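Local coordinates for amidohydrolase (Brucella melitensis biovar Abortus, PDB 4F0L), which is a metal-dependent hydrolase of the amidohydrolase family that holds an iron ion here and probably acts as a deaminase, at residues 51-63 with 387-400. Numbering follows the deposited sequence.
Sequences DERQSVVVAGMAN and LKKGASADFVSLDV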
# COMPACT_ATOMS: atom_id res chain seq x y z
N ASP B 51 24.54 23.36 -15.13
CA ASP B 51 24.01 22.44 -14.12
C ASP B 51 22.70 21.84 -14.60
O ASP B 51 21.91 22.53 -15.19
CB ASP B 51 23.73 23.16 -12.81
CG ASP B 51 24.98 23.66 -12.13
OD1 ASP B 51 26.08 23.52 -12.70
OD2 ASP B 51 24.86 24.19 -11.01
N GLU B 52 22.49 20.56 -14.35
CA GLU B 52 21.19 19.96 -14.56
C GLU B 52 20.30 20.26 -13.36
O GLU B 52 20.66 20.01 -12.22
CB GLU B 52 21.34 18.47 -14.71
CG GLU B 52 20.03 17.79 -15.05
CD GLU B 52 20.20 16.29 -15.11
OE1 GLU B 52 21.34 15.83 -15.31
OE2 GLU B 52 19.22 15.57 -14.92
N ARG B 53 19.12 20.81 -13.64
CA ARG B 53 18.25 21.33 -12.60
C ARG B 53 17.23 20.31 -12.12
O ARG B 53 16.55 19.70 -12.92
CB ARG B 53 17.49 22.55 -13.13
CG ARG B 53 18.41 23.60 -13.70
CD ARG B 53 18.66 24.66 -12.68
NE ARG B 53 17.60 25.66 -12.74
CZ ARG B 53 17.69 26.81 -13.40
NH1 ARG B 53 18.80 27.13 -14.07
NH2 ARG B 53 16.65 27.64 -13.39
N GLN B 54 17.12 20.15 -10.81
CA GLN B 54 16.11 19.27 -10.23
C GLN B 54 15.39 20.02 -9.09
O GLN B 54 15.93 20.96 -8.50
CB GLN B 54 16.78 17.97 -9.73
CG GLN B 54 17.46 17.16 -10.82
CD GLN B 54 16.47 16.40 -11.71
OE1 GLN B 54 15.37 16.07 -11.28
NE2 GLN B 54 16.88 16.09 -12.94
N SER B 55 14.15 19.63 -8.82
CA SER B 55 13.36 20.25 -7.76
C SER B 55 13.69 19.71 -6.39
O SER B 55 13.95 20.49 -5.49
CB SER B 55 11.86 20.09 -8.04
OG SER B 55 11.56 20.72 -9.28
N VAL B 56 13.65 18.38 -6.23
CA VAL B 56 13.81 17.76 -4.93
C VAL B 56 14.65 16.50 -5.07
O VAL B 56 14.30 15.61 -5.82
CB VAL B 56 12.47 17.39 -4.30
CG1 VAL B 56 12.70 16.62 -2.99
CG2 VAL B 56 11.62 18.64 -4.06
N VAL B 57 15.78 16.46 -4.36
CA VAL B 57 16.77 15.36 -4.45
C VAL B 57 16.97 14.74 -3.07
O VAL B 57 17.07 15.45 -2.06
CB VAL B 57 18.12 15.83 -5.03
CG1 VAL B 57 19.18 14.73 -4.89
CG2 VAL B 57 17.94 16.23 -6.49
N VAL B 58 16.91 13.42 -3.03
CA VAL B 58 17.09 12.62 -1.84
C VAL B 58 18.07 11.51 -2.12
O VAL B 58 18.36 11.19 -3.28
CB VAL B 58 15.76 12.01 -1.32
CG1 VAL B 58 14.76 13.12 -0.94
CG2 VAL B 58 15.13 11.05 -2.31
N ALA B 59 18.59 10.90 -1.06
CA ALA B 59 19.53 9.80 -1.18
C ALA B 59 18.87 8.59 -1.83
O ALA B 59 17.67 8.40 -1.70
CB ALA B 59 20.04 9.40 0.21
N GLY B 60 19.68 7.78 -2.52
CA GLY B 60 19.28 6.49 -2.99
C GLY B 60 19.06 5.54 -1.83
O GLY B 60 19.77 5.57 -0.84
N MET B 61 18.02 4.70 -1.96
CA MET B 61 17.66 3.77 -0.91
C MET B 61 18.25 2.40 -1.22
O MET B 61 18.09 1.87 -2.33
CB MET B 61 16.14 3.66 -0.83
CG MET B 61 15.60 2.75 0.26
SD MET B 61 15.87 3.38 1.92
CE MET B 61 14.71 4.75 1.80
N ALA B 62 18.89 1.80 -0.23
CA ALA B 62 19.26 0.39 -0.37
C ALA B 62 18.04 -0.47 -0.21
O ALA B 62 17.18 -0.25 0.67
CB ALA B 62 20.34 -0.02 0.65
N ASN B 63 17.98 -1.51 -1.05
CA ASN B 63 16.96 -2.53 -0.90
C ASN B 63 17.68 -3.70 -0.29
O ASN B 63 18.29 -4.48 -0.97
CB ASN B 63 16.35 -2.87 -2.27
CG ASN B 63 15.05 -3.66 -2.15
OD1 ASN B 63 14.98 -4.67 -1.45
ND2 ASN B 63 14.03 -3.18 -2.82
N LEU B 387 24.09 11.19 0.75
CA LEU B 387 24.33 12.50 0.13
C LEU B 387 25.43 13.22 0.87
O LEU B 387 25.19 14.16 1.60
CB LEU B 387 23.04 13.35 0.11
CG LEU B 387 22.04 13.01 -0.97
CD1 LEU B 387 20.86 13.96 -0.91
CD2 LEU B 387 22.71 13.11 -2.35
N LYS B 388 26.65 12.72 0.70
CA LYS B 388 27.84 13.21 1.39
C LYS B 388 28.97 13.26 0.39
O LYS B 388 29.06 12.44 -0.53
CB LYS B 388 28.34 12.23 2.47
CG LYS B 388 27.32 11.73 3.50
CD LYS B 388 27.94 10.48 4.11
CE LYS B 388 27.01 9.74 5.01
NZ LYS B 388 27.52 8.34 5.11
N LYS B 389 29.90 14.17 0.65
CA LYS B 389 31.15 14.21 -0.10
C LYS B 389 31.86 12.87 0.03
O LYS B 389 31.90 12.28 1.11
CB LYS B 389 31.99 15.41 0.37
CG LYS B 389 31.21 16.75 0.26
CD LYS B 389 31.73 18.04 0.95
CE LYS B 389 32.50 19.03 0.01
NZ LYS B 389 31.87 20.31 -0.57
N GLY B 390 32.37 12.34 -1.09
CA GLY B 390 33.05 11.07 -1.10
C GLY B 390 32.18 9.83 -1.18
O GLY B 390 32.70 8.74 -1.34
N ALA B 391 30.87 10.00 -1.08
CA ALA B 391 29.93 8.90 -1.31
C ALA B 391 29.79 8.60 -2.80
O ALA B 391 30.10 9.43 -3.66
CB ALA B 391 28.57 9.22 -0.73
N SER B 392 29.33 7.40 -3.10
CA SER B 392 28.91 7.08 -4.48
C SER B 392 27.84 8.08 -4.88
O SER B 392 27.03 8.47 -4.03
CB SER B 392 28.37 5.66 -4.60
OG SER B 392 28.25 5.32 -5.98
N ALA B 393 27.85 8.52 -6.15
CA ALA B 393 26.81 9.45 -6.64
C ALA B 393 25.52 8.69 -6.93
O ALA B 393 25.15 8.47 -8.07
CB ALA B 393 27.30 10.28 -7.84
N ASP B 394 24.84 8.32 -5.85
CA ASP B 394 23.61 7.55 -5.87
C ASP B 394 22.49 8.40 -5.24
O ASP B 394 22.49 8.65 -4.03
CB ASP B 394 23.75 6.26 -5.03
CG ASP B 394 24.85 5.33 -5.50
OD1 ASP B 394 25.60 5.63 -6.46
OD2 ASP B 394 25.00 4.27 -4.88
N PHE B 395 21.52 8.83 -6.04
CA PHE B 395 20.47 9.65 -5.50
C PHE B 395 19.29 9.68 -6.46
O PHE B 395 19.36 9.10 -7.56
CB PHE B 395 20.98 11.05 -5.12
CG PHE B 395 21.84 11.69 -6.16
CD1 PHE B 395 21.28 12.25 -7.28
CD2 PHE B 395 23.23 11.70 -6.03
CE1 PHE B 395 22.07 12.84 -8.25
CE2 PHE B 395 24.01 12.29 -6.99
CZ PHE B 395 23.44 12.85 -8.10
N VAL B 396 18.21 10.31 -5.98
CA VAL B 396 16.88 10.22 -6.59
C VAL B 396 16.22 11.62 -6.62
O VAL B 396 16.30 12.36 -5.62
CB VAL B 396 15.97 9.25 -5.76
CG1 VAL B 396 14.54 9.15 -6.30
CG2 VAL B 396 16.60 7.85 -5.65
N SER B 397 15.60 12.01 -7.75
CA SER B 397 14.77 13.21 -7.75
C SER B 397 13.29 12.81 -7.75
O SER B 397 12.91 11.78 -8.30
CB SER B 397 15.08 14.13 -8.90
OG SER B 397 14.63 13.60 -10.14
N LEU B 398 12.48 13.62 -7.07
CA LEU B 398 11.09 13.33 -6.92
C LEU B 398 10.27 14.26 -7.79
O LEU B 398 10.55 15.46 -7.85
CB LEU B 398 10.67 13.46 -5.45
CG LEU B 398 11.34 12.46 -4.49
CD1 LEU B 398 11.00 12.82 -3.06
CD2 LEU B 398 10.94 10.99 -4.75
N ASP B 399 9.23 13.72 -8.42
CA ASP B 399 8.26 14.53 -9.16
C ASP B 399 7.34 15.17 -8.13
O ASP B 399 6.57 14.47 -7.45
CB ASP B 399 7.47 13.65 -10.14
CG ASP B 399 6.41 14.42 -10.93
OD1 ASP B 399 5.87 15.40 -10.45
OD2 ASP B 399 6.16 14.05 -12.07
N VAL B 400 7.42 16.50 -8.02
CA VAL B 400 6.62 17.28 -7.07
C VAL B 400 5.63 18.20 -7.78
O VAL B 400 5.21 19.24 -7.25
CB VAL B 400 7.51 18.10 -6.11
CG1 VAL B 400 8.25 17.16 -5.17
CG2 VAL B 400 8.43 19.04 -6.89
O HOH W 1 12.68 16.93 -8.50
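Val58 and Val396 face each other as the hydrogen-bonded pair of a short antiparallel ladder, in the buried middle of the contact. Val58 N reaches Val396 O at 2.9 Å and Val396 N returns to Val58 O at 2.8 Å, both bonds running nearly along the carbonyl axes. Beside them, Val58 CG2 lies 4.0 Å from Val396 CB. On this face Val58 also touches Leu398 through CG1 and Phe369 of helix 364-379. On the other face Val57 pairs with Ser397 without hydrogen bonds, and its CG1, anti to the backbone N (chi1 170°), approaches Phe395 CD1 at 4.0 Å, obliquely to the ring. Leu387 closes in from the loop, CD1 resting 3.8 Å from Ala59 N.

The ladder joins the small sheet of strand 52-54 to the strand leading into the barrel, an organisation consistent with the amidohydrolase (TIM-barrel) family: strand 56-66 pairs here with 395-399 and runs on toward the metal site, where its His65 is an iron ligand, whereas the chain turns a corner at Ser55 and strand 52-54 belongs to the smaller sheet with 12-16. Gln54 spans that corner. Its chain, bent at chi2 (-75°), brings OE1 to accept from Ser397 OG at 2.8 Å, the hydroxyl standing well above the amide plane; NE2 meanwhile bonds to Asp425 of strand 422-428.

Toward residue 400 the contact opens to solvent. Leu398 N still binds Val56 O, but the next link is a water, which accepts from Val56 N and donates to Leu398 O at 2.7 Å. Beyond it, Ser55 and Val400 are partly exposed; Val400 meets Val56 CG2 through CG1 and Ser55 CB through CG2, the two valine side chains crossing at about a right angle.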